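PDB 4HB9: similarities with probable monooxygenase from Photorhabdus luminescens, which binds flavin-adenine dinucleotide and probably acts as a flavin-dependent monooxygenase of the aromatic-ring-hydroxylase type. Local coordinates for residues Arg134-Glu139 against Lys144-Asp149; Gly142-Ile145 against Ser151-Asn154; Ala338-Gln343 against Ser360-Gln365. One frame throughout, in Å; residues are numbered along the deposited sequence.

Interaction 1 (Arg134-Glu139 against Lys144-Asp149)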
ATOM      1  N   ARG A 134     -17.622   1.328  15.768  1.00 24.85           N
ATOM      2  CA  ARG A 134     -18.071  -0.050  15.953  1.00 25.12           C
ATOM      3  C   ARG A 134     -19.296  -0.368  15.126  1.00 24.14           C
ATOM      4  O   ARG A 134     -19.940   0.517  14.598  1.00 24.53           O
ATOM      5  CB  ARG A 134     -18.375  -0.343  17.437  1.00 28.51           C
ATOM      6  CG  ARG A 134     -19.570   0.404  17.983  1.00 31.07           C
ATOM      7  CD  ARG A 134     -19.729   0.219  19.500  1.00 34.73           C
ATOM      8  NE  ARG A 134     -20.792   1.102  19.977  1.00 36.85           N
ATOM      9  CZ  ARG A 134     -22.072   0.761  20.101  1.00 39.49           C
ATOM     10  NH1 ARG A 134     -22.488  -0.473  19.815  1.00 41.66           N
ATOM     11  NH2 ARG A 134     -22.944   1.661  20.526  1.00 40.96           N
ATOM     12  N   TYR A 135     -19.616  -1.654  15.029  1.00 24.26           N
ATOM     13  CA  TYR A 135     -20.857  -2.077  14.443  1.00 24.45           C
ATOM     14  C   TYR A 135     -21.636  -2.990  15.377  1.00 28.23           C
ATOM     15  O   TYR A 135     -21.060  -3.583  16.314  1.00 28.81           O
ATOM     16  CB  TYR A 135     -20.606  -2.809  13.131  1.00 24.77           C
ATOM     17  CG  TYR A 135     -19.876  -4.117  13.283  1.00 24.38           C
ATOM     18  CD1 TYR A 135     -20.566  -5.297  13.587  1.00 24.47           C
ATOM     19  CD2 TYR A 135     -18.503  -4.186  13.108  1.00 24.06           C
ATOM     20  CE1 TYR A 135     -19.901  -6.507  13.714  1.00 24.42           C
ATOM     21  CE2 TYR A 135     -17.823  -5.386  13.226  1.00 23.62           C
ATOM     22  CZ  TYR A 135     -18.522  -6.540  13.538  1.00 25.39           C
ATOM     23  OH  TYR A 135     -17.855  -7.731  13.642  1.00 25.07           O
ATOM     24  N   GLU A 136     -22.936  -3.097  15.089  1.00 28.17           N
ATOM     25  CA  GLU A 136     -23.847  -4.016  15.767  1.00 32.50           C
ATOM     26  C   GLU A 136     -24.724  -4.730  14.764  1.00 31.45           C
ATOM     27  O   GLU A 136     -25.300  -4.098  13.882  1.00 32.32           O
ATOM     28  CB  GLU A 136     -24.809  -3.256  16.687  1.00 35.31           C
ATOM     29  CG  GLU A 136     -24.223  -2.725  17.973  1.00 41.51           C
ATOM     30  CD  GLU A 136     -25.270  -2.081  18.874  1.00 44.86           C
ATOM     31  OE1 GLU A 136     -26.402  -1.819  18.401  1.00 44.62           O
ATOM     32  OE2 GLU A 136     -24.939  -1.821  20.057  1.00 51.68           O
ATOM     33  N   HIS A 137     -24.888  -6.031  14.929  1.00 33.67           N
ATOM     34  CA  HIS A 137     -25.870  -6.757  14.136  1.00 37.64           C
ATOM     35  C   HIS A 137     -27.278  -6.370  14.581  1.00 41.11           C
ATOM     36  O   HIS A 137     -27.529  -6.247  15.776  1.00 38.26           O
ATOM     37  CB  HIS A 137     -25.647  -8.256  14.258  1.00 39.79           C
ATOM     38  CG  HIS A 137     -24.519  -8.748  13.410  1.00 40.95           C
ATOM     39  ND1 HIS A 137     -24.588  -8.772  12.035  1.00 44.39           N
ATOM     40  CD2 HIS A 137     -23.291  -9.214  13.735  1.00 42.25           C
ATOM     41  CE1 HIS A 137     -23.453  -9.243  11.546  1.00 45.55           C
ATOM     42  NE2 HIS A 137     -22.648  -9.517  12.558  1.00 45.74           N
ATOM     43  N   ILE A 138     -28.160  -6.128  13.611  1.00 42.53           N
ATOM     44  CA  ILE A 138     -29.568  -5.825  13.876  1.00 49.50           C
ATOM     45  C   ILE A 138     -30.343  -7.131  13.748  1.00 52.03           C
ATOM     46  O   ILE A 138     -30.068  -7.939  12.852  1.00 48.39           O
ATOM     47  CB  ILE A 138     -30.156  -4.782  12.896  1.00 51.77           C
ATOM     48  CG1 ILE A 138     -29.277  -3.535  12.818  1.00 53.16           C
ATOM     49  CG2 ILE A 138     -31.560  -4.363  13.331  1.00 55.23           C
ATOM     50  CD1 ILE A 138     -29.602  -2.642  11.636  1.00 53.72           C
ATOM     51  N   GLU A 139     -31.315  -7.315  14.645  1.00 61.06           N
ATOM     52  CA  GLU A 139     -32.064  -8.577  14.780  1.00 69.68           C
ATOM     53  C   GLU A 139     -32.842  -8.976  13.519  1.00 70.95           C
ATOM     54  O   GLU A 139     -32.969 -10.164  13.216  1.00 71.87           O
ATOM     55  CB  GLU A 139     -33.016  -8.494  15.983  1.00 75.58           C
ATOM     56  CG  GLU A 139     -33.544  -9.845  16.457  1.00 79.96           C
ATOM     57  CD  GLU A 139     -34.251  -9.764  17.803  1.00 81.93           C
ATOM     58  OE1 GLU A 139     -33.662  -9.214  18.761  1.00 79.96           O
ATOM     59  OE2 GLU A 139     -35.392 -10.262  17.908  1.00 81.91           O
ATOM     60  N   LYS A 144     -25.724  -2.198  11.879  1.00 28.18           N
ATOM     61  CA  LYS A 144     -25.770  -0.814  12.294  1.00 29.78           C
ATOM     62  C   LYS A 144     -24.321  -0.379  12.496  1.00 27.44           C
ATOM     63  O   LYS A 144     -23.600  -1.006  13.255  1.00 25.99           O
ATOM     64  CB  LYS A 144     -26.578  -0.660  13.601  1.00 31.83           C
ATOM     65  CG  LYS A 144     -26.761   0.783  14.029  1.00 34.41           C
ATOM     66  CD  LYS A 144     -27.731   0.905  15.191  1.00 39.10           C
ATOM     67  CE  LYS A 144     -28.085   2.361  15.447  1.00 44.73           C
ATOM     68  NZ  LYS A 144     -28.855   2.573  16.714  1.00 49.10           N
ATOM     69  N   ILE A 145     -23.918   0.688  11.807  1.00 25.96           N
ATOM     70  CA  ILE A 145     -22.569   1.233  11.930  1.00 25.91           C
ATOM     71  C   ILE A 145     -22.608   2.494  12.768  1.00 26.01           C
ATOM     72  O   ILE A 145     -23.412   3.373  12.497  1.00 25.46           O
ATOM     73  CB  ILE A 145     -21.979   1.630  10.550  1.00 28.50           C
ATOM     74  CG1 ILE A 145     -22.166   0.509   9.522  1.00 28.98           C
ATOM     75  CG2 ILE A 145     -20.497   1.974  10.703  1.00 28.99           C
ATOM     76  CD1 ILE A 145     -22.014   0.990   8.080  1.00 29.58           C
ATOM     77  N   PHE A 146     -21.723   2.598  13.762  1.00 25.47           N
ATOM     78  CA  PHE A 146     -21.610   3.801  14.582  1.00 25.44           C
ATOM     79  C   PHE A 146     -20.340   4.579  14.266  1.00 24.09           C
ATOM     80  O   PHE A 146     -19.269   3.999  14.246  1.00 23.98           O
ATOM     81  CB  PHE A 146     -21.542   3.412  16.060  1.00 27.72           C
ATOM     82  CG  PHE A 146     -22.772   2.697  16.555  1.00 31.83           C
ATOM     83  CD1 PHE A 146     -23.756   3.379  17.251  1.00 35.21           C
ATOM     84  CD2 PHE A 146     -22.955   1.352  16.306  1.00 31.58           C
ATOM     85  CE1 PHE A 146     -24.890   2.724  17.716  1.00 35.16           C
ATOM     86  CE2 PHE A 146     -24.093   0.690  16.758  1.00 34.23           C
ATOM     87  CZ  PHE A 146     -25.061   1.375  17.472  1.00 34.07           C
ATOM     88  N   PHE A 147     -20.469   5.891  14.110  1.00 24.08           N
ATOM     89  CA  PHE A 147     -19.341   6.770  13.845  1.00 25.05           C
ATOM     90  C   PHE A 147     -18.973   7.644  15.034  1.00 26.33           C
ATOM     91  O   PHE A 147     -19.765   7.833  15.959  1.00 25.55           O
ATOM     92  CB  PHE A 147     -19.634   7.606  12.600  1.00 25.20           C
ATOM     93  CG  PHE A 147     -19.982   6.772  11.418  1.00 24.19           C
ATOM     94  CD1 PHE A 147     -18.987   6.103  10.715  1.00 23.97           C
ATOM     95  CD2 PHE A 147     -21.297   6.603  11.032  1.00 24.75           C
ATOM     96  CE1 PHE A 147     -19.295   5.293   9.633  1.00 24.21           C
ATOM     97  CE2 PHE A 147     -21.617   5.796   9.949  1.00 24.71           C
ATOM     98  CZ  PHE A 147     -20.614   5.143   9.245  1.00 25.91           C
ATOM     99  N   ALA A 148     -17.749   8.163  15.017  1.00 25.48           N
ATOM    100  CA  ALA A 148     -17.189   8.890  16.173  1.00 25.98           C
ATOM    101  C   ALA A 148     -17.965  10.162  16.515  1.00 28.09           C
ATOM    102  O   ALA A 148     -17.964  10.612  17.666  1.00 25.97           O
ATOM    103  CB  ALA A 148     -15.742   9.256  15.911  1.00 27.06           C
ATOM    104  N   ASP A 149     -18.593  10.754  15.507  1.00 28.29           N
ATOM    105  CA  ASP A 149     -19.386  11.971  15.718  1.00 30.29           C
ATOM    106  C   ASP A 149     -20.772  11.664  16.293  1.00 30.36           C
ATOM    107  O   ASP A 149     -21.576  12.589  16.514  1.00 29.86           O
ATOM    108  CB  ASP A 149     -19.511  12.792  14.426  1.00 29.42           C
ATOM    109  CG  ASP A 149     -20.367  12.113  13.354  1.00 30.07           C
ATOM    110  OD1 ASP A 149     -20.762  10.926  13.477  1.00 28.94           O
ATOM    111  OD2 ASP A 149     -20.639  12.794  12.343  1.00 31.24           O
TER
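Phe146 and Arg134, an antiparallel hydrogen-bonded pair, stack across the contact, and Lys144 buries a comparable surface. The Arg134 guanidinium lies over one face of the Phe146 ring, with CZ 3.8 Å from the ring centroid and the two planes only 18° apart, a stacked cation-pi pair. Arg134 CG stands between its backbone N and carbonyl carbon (chi1 68°); the chain is extended as far as NE, and a turn of about a right angle there (93°) lays the guanidinium flat on the ring. Glu136 and the stack together help to hold its rotation: Arg134 NH1 donates to Glu136 OE2 at 2.8 Å, a salt bridge in the guanidinium plane but above that of the carboxylate. Glu136 OE1 sits at the ring edge, 3.6 Å from Phe146 CZ. An aromatic residue suits this position, offering a face to a cation and an edge to an anion.

Lys144 N gives a nearly straight bond to Glu136 O at 2.8 Å. Its CB packs on Ile138 CG1 at 4.0 Å, the side chains crossing at about a right angle. Lysine fits because its methylenes pack near the strand while NZ leads away, 5.3 Å from the oppositely charged Glu136 OE1 and not in contact. Tyr135 and Ile145 project from the other face, Ile145 touching Phe132 of the FAD site. The arrangement is a classical antiparallel beta hairpin.

Interaction 2 (Gly142-Ile145 against Ser151-Asn154)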
ATOM      1  N   GLY A 142     -29.123  -7.248   8.961  1.00 52.77           N
ATOM      2  CA  GLY A 142     -28.600  -5.894   8.745  1.00 44.67           C
ATOM      3  C   GLY A 142     -27.583  -5.503   9.796  1.00 39.83           C
ATOM      4  O   GLY A 142     -27.499  -6.128  10.854  1.00 36.69           O
ATOM      5  N   ILE A 143     -26.802  -4.470   9.490  1.00 34.04           N
ATOM      6  CA  ILE A 143     -25.710  -4.043  10.350  1.00 30.85           C
ATOM      7  C   ILE A 143     -25.822  -2.566  10.611  1.00 29.21           C
ATOM      8  O   ILE A 143     -25.988  -1.774   9.680  1.00 28.71           O
ATOM      9  CB  ILE A 143     -24.361  -4.310   9.684  1.00 30.86           C
ATOM     10  CG1 ILE A 143     -24.226  -5.794   9.346  1.00 32.56           C
ATOM     11  CG2 ILE A 143     -23.215  -3.862  10.580  1.00 30.43           C
ATOM     12  CD1 ILE A 143     -23.187  -6.063   8.294  1.00 34.91           C
ATOM     13  N   LYS A 144     -25.724  -2.198  11.879  1.00 28.18           N
ATOM     14  CA  LYS A 144     -25.770  -0.814  12.294  1.00 29.78           C
ATOM     15  C   LYS A 144     -24.321  -0.379  12.496  1.00 27.44           C
ATOM     16  O   LYS A 144     -23.600  -1.006  13.255  1.00 25.99           O
ATOM     17  CB  LYS A 144     -26.578  -0.660  13.601  1.00 31.83           C
ATOM     18  CG  LYS A 144     -26.761   0.783  14.029  1.00 34.41           C
ATOM     19  CD  LYS A 144     -27.731   0.905  15.191  1.00 39.10           C
ATOM     20  CE  LYS A 144     -28.085   2.361  15.447  1.00 44.73           C
ATOM     21  NZ  LYS A 144     -28.855   2.573  16.714  1.00 49.10           N
ATOM     22  N   ILE A 145     -23.918   0.688  11.807  1.00 25.96           N
ATOM     23  CA  ILE A 145     -22.569   1.233  11.930  1.00 25.91           C
ATOM     24  C   ILE A 145     -22.608   2.494  12.768  1.00 26.01           C
ATOM     25  O   ILE A 145     -23.412   3.373  12.497  1.00 25.46           O
ATOM     26  CB  ILE A 145     -21.979   1.630  10.550  1.00 28.50           C
ATOM     27  CG1 ILE A 145     -22.166   0.509   9.522  1.00 28.98           C
ATOM     28  CG2 ILE A 145     -20.497   1.974  10.703  1.00 28.99           C
ATOM     29  CD1 ILE A 145     -22.014   0.990   8.080  1.00 29.58           C
ATOM     30  N   SER A 151     -23.121   9.723  14.846  1.00 27.71           N
ATOM     31  CA  SER A 151     -24.073   9.304  13.834  1.00 28.85           C
ATOM     32  C   SER A 151     -24.038   7.791  13.641  1.00 27.96           C
ATOM     33  O   SER A 151     -23.141   7.106  14.162  1.00 28.76           O
ATOM     34  CB  SER A 151     -23.830  10.035  12.506  1.00 29.50           C
ATOM     35  OG  SER A 151     -22.544   9.759  11.972  1.00 28.50           O
ATOM     36  N   HIS A 152     -25.023   7.284  12.897  1.00 27.48           N
ATOM     37  CA  HIS A 152     -25.105   5.869  12.539  1.00 30.31           C
ATOM     38  C   HIS A 152     -25.777   5.682  11.191  1.00 29.47           C
ATOM     39  O   HIS A 152     -26.516   6.556  10.708  1.00 28.14           O
ATOM     40  CB  HIS A 152     -25.865   5.064  13.590  1.00 35.22           C
ATOM     41  CG  HIS A 152     -27.316   5.412  13.653  1.00 41.83           C
ATOM     42  ND1 HIS A 152     -28.285   4.701  12.974  1.00 46.47           N
ATOM     43  CD2 HIS A 152     -27.954   6.437  14.264  1.00 44.16           C
ATOM     44  CE1 HIS A 152     -29.462   5.261  13.185  1.00 46.73           C
ATOM     45  NE2 HIS A 152     -29.288   6.316  13.963  1.00 47.02           N
ATOM     46  N   GLU A 153     -25.490   4.541  10.571  1.00 28.72           N
ATOM     47  CA  GLU A 153     -26.144   4.145   9.339  1.00 30.78           C
ATOM     48  C   GLU A 153     -26.381   2.645   9.381  1.00 29.27           C
ATOM     49  O   GLU A 153     -25.626   1.909  10.014  1.00 31.15           O
ATOM     50  CB  GLU A 153     -25.250   4.451   8.132  1.00 32.68           C
ATOM     51  CG  GLU A 153     -24.886   5.911   7.937  1.00 34.71           C
ATOM     52  CD  GLU A 153     -26.038   6.760   7.415  1.00 39.26           C
ATOM     53  OE1 GLU A 153     -25.936   8.007   7.478  1.00 38.44           O
ATOM     54  OE2 GLU A 153     -27.048   6.183   6.947  1.00 42.84           O
ATOM     55  N   ASN A 154     -27.381   2.188   8.637  1.00 28.04           N
ATOM     56  CA  ASN A 154     -27.677   0.780   8.539  1.00 26.94           C
ATOM     57  C   ASN A 154     -27.339   0.286   7.128  1.00 26.70           C
ATOM     58  O   ASN A 154     -27.675   0.946   6.144  1.00 25.94           O
ATOM     59  CB  ASN A 154     -29.156   0.518   8.841  1.00 30.91           C
ATOM     60  CG  ASN A 154     -29.569   0.975  10.231  1.00 35.18           C
ATOM     61  OD1 ASN A 154     -28.781   0.950  11.183  1.00 34.86           O
ATOM     62  ND2 ASN A 154     -30.829   1.388  10.358  1.00 41.02           N
TER
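Lys144 and His152 meet through the lysine's aliphatic arm, which runs over the face of the sheet that bears Lys144 and Asn154. Lys144 CB lies 3.6 Å from Asn154 OD1, and CG is slightly closer to the same oxygen. With CG anti to the backbone N (chi1 -175°) and the chain extended beyond it, CD is already farther, 4.1 Å from Asn154 OD1. CE then comes over one face of the His152 imidazole, 3.8 Å from its centroid, in a CH-pi contact displaced toward ND1. NZ finishes 4.3 Å from His152 ND1, too far for a bond, though a positive ammonium there would probably disfavour protonation of the ring. Lysine suits the place because its methylenes can lie beside the Asn154 oxygen and over the imidazole face while its charge travels on toward the surface. Asn154 lies alongside it, pointing the same way; its OD1 is buried by the contact and has no polar partner.

Beneath these side chains the backbones pair antiparallel. Ile145 N donates to Glu153 O at 2.8 Å almost linearly, and Glu153 N returns a bond to Ile145 O at 3.1 Å. Strand 143-147 is the middle one of its sheet, flanked by 132-137 and 152-155, while Ile143 and Ile145 pack inward on Leu158 of strand 157-160 in the parallel sheet.

Interaction 3 (Ala338-Gln343 against Ser360-Gln365)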
ATOM      1  N   ALA A 338     -10.458  -6.206  -4.135  1.00 16.98           N
ATOM      2  CA  ALA A 338     -11.625  -5.413  -4.575  1.00 16.96           C
ATOM      3  C   ALA A 338     -12.285  -6.009  -5.813  1.00 17.19           C
ATOM      4  O   ALA A 338     -13.517  -6.125  -5.892  1.00 16.06           O
ATOM      5  CB  ALA A 338     -11.226  -3.957  -4.802  1.00 17.56           C
ATOM      6  N   LEU A 339     -11.468  -6.443  -6.762  1.00 17.28           N
ATOM      7  CA  LEU A 339     -11.981  -7.105  -7.950  1.00 18.22           C
ATOM      8  C   LEU A 339     -12.665  -8.426  -7.572  1.00 19.23           C
ATOM      9  O   LEU A 339     -13.760  -8.744  -8.020  1.00 16.74           O
ATOM     10  CB  LEU A 339     -10.843  -7.381  -8.929  1.00 18.89           C
ATOM     11  CG  LEU A 339     -11.269  -8.139 -10.180  1.00 20.48           C
ATOM     12  CD1 LEU A 339     -12.325  -7.387 -10.940  1.00 21.78           C
ATOM     13  CD2 LEU A 339     -10.090  -8.421 -11.089  1.00 21.66           C
ATOM     14  N   LEU A 340     -11.990  -9.207  -6.749  1.00 18.62           N
ATOM     15  CA  LEU A 340     -12.555 -10.483  -6.314  1.00 19.23           C
ATOM     16  C   LEU A 340     -13.879 -10.333  -5.556  1.00 18.78           C
ATOM     17  O   LEU A 340     -14.857 -11.020  -5.865  1.00 21.19           O
ATOM     18  CB  LEU A 340     -11.536 -11.224  -5.466  1.00 19.84           C
ATOM     19  CG  LEU A 340     -11.981 -12.630  -5.059  1.00 21.87           C
ATOM     20  CD1 LEU A 340     -12.287 -13.472  -6.299  1.00 22.15           C
ATOM     21  CD2 LEU A 340     -10.875 -13.213  -4.197  1.00 22.19           C
ATOM     22  N   LEU A 341     -13.921  -9.442  -4.577  1.00 17.83           N
ATOM     23  CA  LEU A 341     -15.136  -9.212  -3.810  1.00 18.12           C
ATOM     24  C   LEU A 341     -16.267  -8.630  -4.665  1.00 18.33           C
ATOM     25  O   LEU A 341     -17.422  -8.999  -4.495  1.00 17.31           O
ATOM     26  CB  LEU A 341     -14.862  -8.337  -2.603  1.00 18.88           C
ATOM     27  CG  LEU A 341     -16.023  -8.153  -1.612  1.00 20.51           C
ATOM     28  CD1 LEU A 341     -16.633  -9.494  -1.170  1.00 21.42           C
ATOM     29  CD2 LEU A 341     -15.545  -7.370  -0.424  1.00 20.56           C
ATOM     30  N   THR A 342     -15.928  -7.747  -5.607  1.00 18.16           N
ATOM     31  CA  THR A 342     -16.907  -7.290  -6.607  1.00 18.46           C
ATOM     32  C   THR A 342     -17.566  -8.482  -7.317  1.00 18.31           C
ATOM     33  O   THR A 342     -18.797  -8.554  -7.424  1.00 18.89           O
ATOM     34  CB  THR A 342     -16.236  -6.392  -7.668  1.00 16.56           C
ATOM     35  OG1 THR A 342     -15.768  -5.200  -7.045  1.00 16.61           O
ATOM     36  CG2 THR A 342     -17.218  -6.034  -8.762  1.00 16.52           C
ATOM     37  N   GLN A 343     -16.733  -9.370  -7.840  1.00 19.65           N
ATOM     38  CA  GLN A 343     -17.206 -10.505  -8.602  1.00 21.02           C
ATOM     39  C   GLN A 343     -18.102 -11.413  -7.758  1.00 21.32           C
ATOM     40  O   GLN A 343     -19.136 -11.883  -8.233  1.00 19.96           O
ATOM     41  CB  GLN A 343     -16.047 -11.302  -9.189  1.00 22.58           C
ATOM     42  CG  GLN A 343     -15.275 -10.575 -10.269  1.00 24.32           C
ATOM     43  CD  GLN A 343     -13.938 -11.223 -10.599  1.00 25.02           C
ATOM     44  OE1 GLN A 343     -13.434 -12.063  -9.861  1.00 24.76           O
ATOM     45  NE2 GLN A 343     -13.345 -10.800 -11.692  1.00 25.26           N
ATOM     46  N   SER A 360     -17.921 -16.135   1.779  1.00 23.12           N
ATOM     47  CA  SER A 360     -17.022 -17.242   2.131  1.00 24.87           C
ATOM     48  C   SER A 360     -16.037 -17.619   1.046  1.00 22.83           C
ATOM     49  O   SER A 360     -14.863 -17.909   1.340  1.00 23.19           O
ATOM     50  CB  SER A 360     -17.856 -18.497   2.499  1.00 27.11           C
ATOM     51  OG  SER A 360     -17.002 -19.464   3.043  1.00 33.19           O
ATOM     52  N   ASP A 361     -16.516 -17.646  -0.201  1.00 22.32           N
ATOM     53  CA  ASP A 361     -15.709 -17.948  -1.390  1.00 23.46           C
ATOM     54  C   ASP A 361     -14.614 -16.896  -1.539  1.00 21.11           C
ATOM     55  O   ASP A 361     -13.436 -17.230  -1.792  1.00 18.23           O
ATOM     56  CB  ASP A 361     -16.616 -17.960  -2.650  1.00 25.18           C
ATOM     57  CG  ASP A 361     -15.916 -18.431  -3.928  1.00 28.32           C
ATOM     58  OD1 ASP A 361     -14.811 -19.000  -3.895  1.00 32.79           O
ATOM     59  OD2 ASP A 361     -16.492 -18.237  -5.027  1.00 31.82           O
ATOM     60  N   TYR A 362     -15.023 -15.631  -1.441  1.00 20.19           N
ATOM     61  CA  TYR A 362     -14.065 -14.506  -1.480  1.00 20.01           C
ATOM     62  C   TYR A 362     -12.978 -14.703  -0.408  1.00 20.03           C
ATOM     63  O   TYR A 362     -11.796 -14.634  -0.701  1.00 18.95           O
ATOM     64  CB  TYR A 362     -14.792 -13.166  -1.261  1.00 19.57           C
ATOM     65  CG  TYR A 362     -13.857 -12.061  -0.766  1.00 18.44           C
ATOM     66  CD1 TYR A 362     -12.842 -11.558  -1.575  1.00 19.52           C
ATOM     67  CD2 TYR A 362     -13.953 -11.580   0.525  1.00 18.78           C
ATOM     68  CE1 TYR A 362     -11.970 -10.567  -1.106  1.00 19.18           C
ATOM     69  CE2 TYR A 362     -13.100 -10.604   1.003  1.00 19.03           C
ATOM     70  CZ  TYR A 362     -12.105 -10.100   0.184  1.00 19.80           C
ATOM     71  OH  TYR A 362     -11.258  -9.135   0.683  1.00 20.83           O
ATOM     72  N   GLU A 363     -13.411 -14.954   0.827  1.00 20.69           N
ATOM     73  CA  GLU A 363     -12.494 -15.065   1.961  1.00 21.18           C
ATOM     74  C   GLU A 363     -11.521 -16.214   1.815  1.00 22.47           C
ATOM     75  O   GLU A 363     -10.336 -16.079   2.150  1.00 21.69           O
ATOM     76  CB  GLU A 363     -13.255 -15.122   3.296  1.00 20.58           C
ATOM     77  CG  GLU A 363     -13.933 -13.795   3.627  1.00 20.62           C
ATOM     78  CD  GLU A 363     -14.829 -13.866   4.828  1.00 22.03           C
ATOM     79  OE1 GLU A 363     -15.329 -14.990   5.098  1.00 21.49           O
ATOM     80  OE2 GLU A 363     -15.091 -12.804   5.473  1.00 22.22           O
ATOM     81  N   GLN A 364     -11.997 -17.335   1.280  1.00 24.45           N
ATOM     82  CA  GLN A 364     -11.149 -18.509   1.096  1.00 25.19           C
ATOM     83  C   GLN A 364     -10.089 -18.256   0.004  1.00 23.88           C
ATOM     84  O   GLN A 364      -8.907 -18.561   0.185  1.00 21.29           O
ATOM     85  CB  GLN A 364     -12.003 -19.747   0.774  1.00 26.64           C
ATOM     86  CG  GLN A 364     -11.251 -21.050   0.790  1.00 28.88           C
ATOM     87  CD  GLN A 364     -10.917 -21.571   2.190  1.00 32.52           C
ATOM     88  OE1 GLN A 364     -11.218 -20.943   3.216  1.00 34.89           O
ATOM     89  NE2 GLN A 364     -10.260 -22.719   2.233  1.00 35.20           N
ATOM     90  N   GLN A 365     -10.497 -17.675  -1.117  1.00 22.16           N
ATOM     91  CA  GLN A 365      -9.551 -17.328  -2.169  1.00 22.78           C
ATOM     92  C   GLN A 365      -8.557 -16.288  -1.681  1.00 20.72           C
ATOM     93  O   GLN A 365      -7.362 -16.377  -1.977  1.00 22.80           O
ATOM     94  CB  GLN A 365     -10.257 -16.804  -3.428  1.00 24.15           C
ATOM     95  CG  GLN A 365     -11.096 -17.858  -4.122  1.00 27.45           C
ATOM     96  CD  GLN A 365     -11.482 -17.470  -5.529  1.00 27.54           C
ATOM     97  OE1 GLN A 365     -10.694 -16.863  -6.268  1.00 27.44           O
ATOM     98  NE2 GLN A 365     -12.690 -17.838  -5.918  1.00 29.37           N
TER
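Helical segments 338-343 and 360-365 run nearly antiparallel, at 155° between their directions, with axes 9.4 Å apart and Leu341 and Tyr362 facing each other at the closest CA atoms, 5.9 Å apart. No hydrogen bond joins the two segments; the contact is made by two leucines gathered about one tyrosine ring. Leu341 covers a face of it: CB lies 4.1 Å from the Tyr362 centroid, 17° off the ring normal, in a CH-pi contact, while CD1 lies above the CG-CD2 side of the ring, at its rim, 3.8 Å from Tyr362 CD2. Leu340 comes from another direction, with Leu340 CG at the ring edge, in plane, beside Tyr362 CD1. Tyr362 CG is anti to the backbone N (chi1 158°), which sends the ring across to the other helix instead of along its own. Leucine fits at 340 because its branches divide the work: CD2 meets both Tyr362 CD1 and Gln365 CB, while CD1 meets Gln365 OE1.

These helices, 330-349 and 355-386, belong to the FAD-binding part of the protein, where the first of them also packs through Ala338, Leu341 and Thr342 on helix 11-22, whose start carries what is probably the end of the glycine-rich GxGxxG motif of a Rossmann-type fold. Tyr362 OH is hydrogen-bonded to Leu315 O on strand 313-315, so an apolar ring is joined to a satisfied hydroxyl.

Gln365 closes the outer margin. Its CB touches Leu340 CD2 at 3.7 Å. The amide's NE2 donates to Asp361 OD1 one turn earlier, at 3.2 Å, which steadies the amide beside the leucine, while Asp361 OD2 forms a salt bridge with Lys344 of the facing helix.

Overall arrangement
Interactions 1 and 2 are two halves of one three-stranded antiparallel sheet: their centres lie 5 Å apart, they share Lys144 and Ile145 on the central strand 143-147, and they touch again where Tyr135 CB meets Ile143 CG2 at 3.8 Å. Interaction 3 is separate, its centre about 24 Å from that of interaction 1 and about 23 Å from that of interaction 2, with nearest atoms about 10 and 11 Å away. All three lie near the FAD, outside direct contact: the Ile145 side chain is about 8 Å from the cofactor and that of Tyr362 about 9 Å. Hairpin sheet and helix pair approach the FAD-binding region from different elements of the fold.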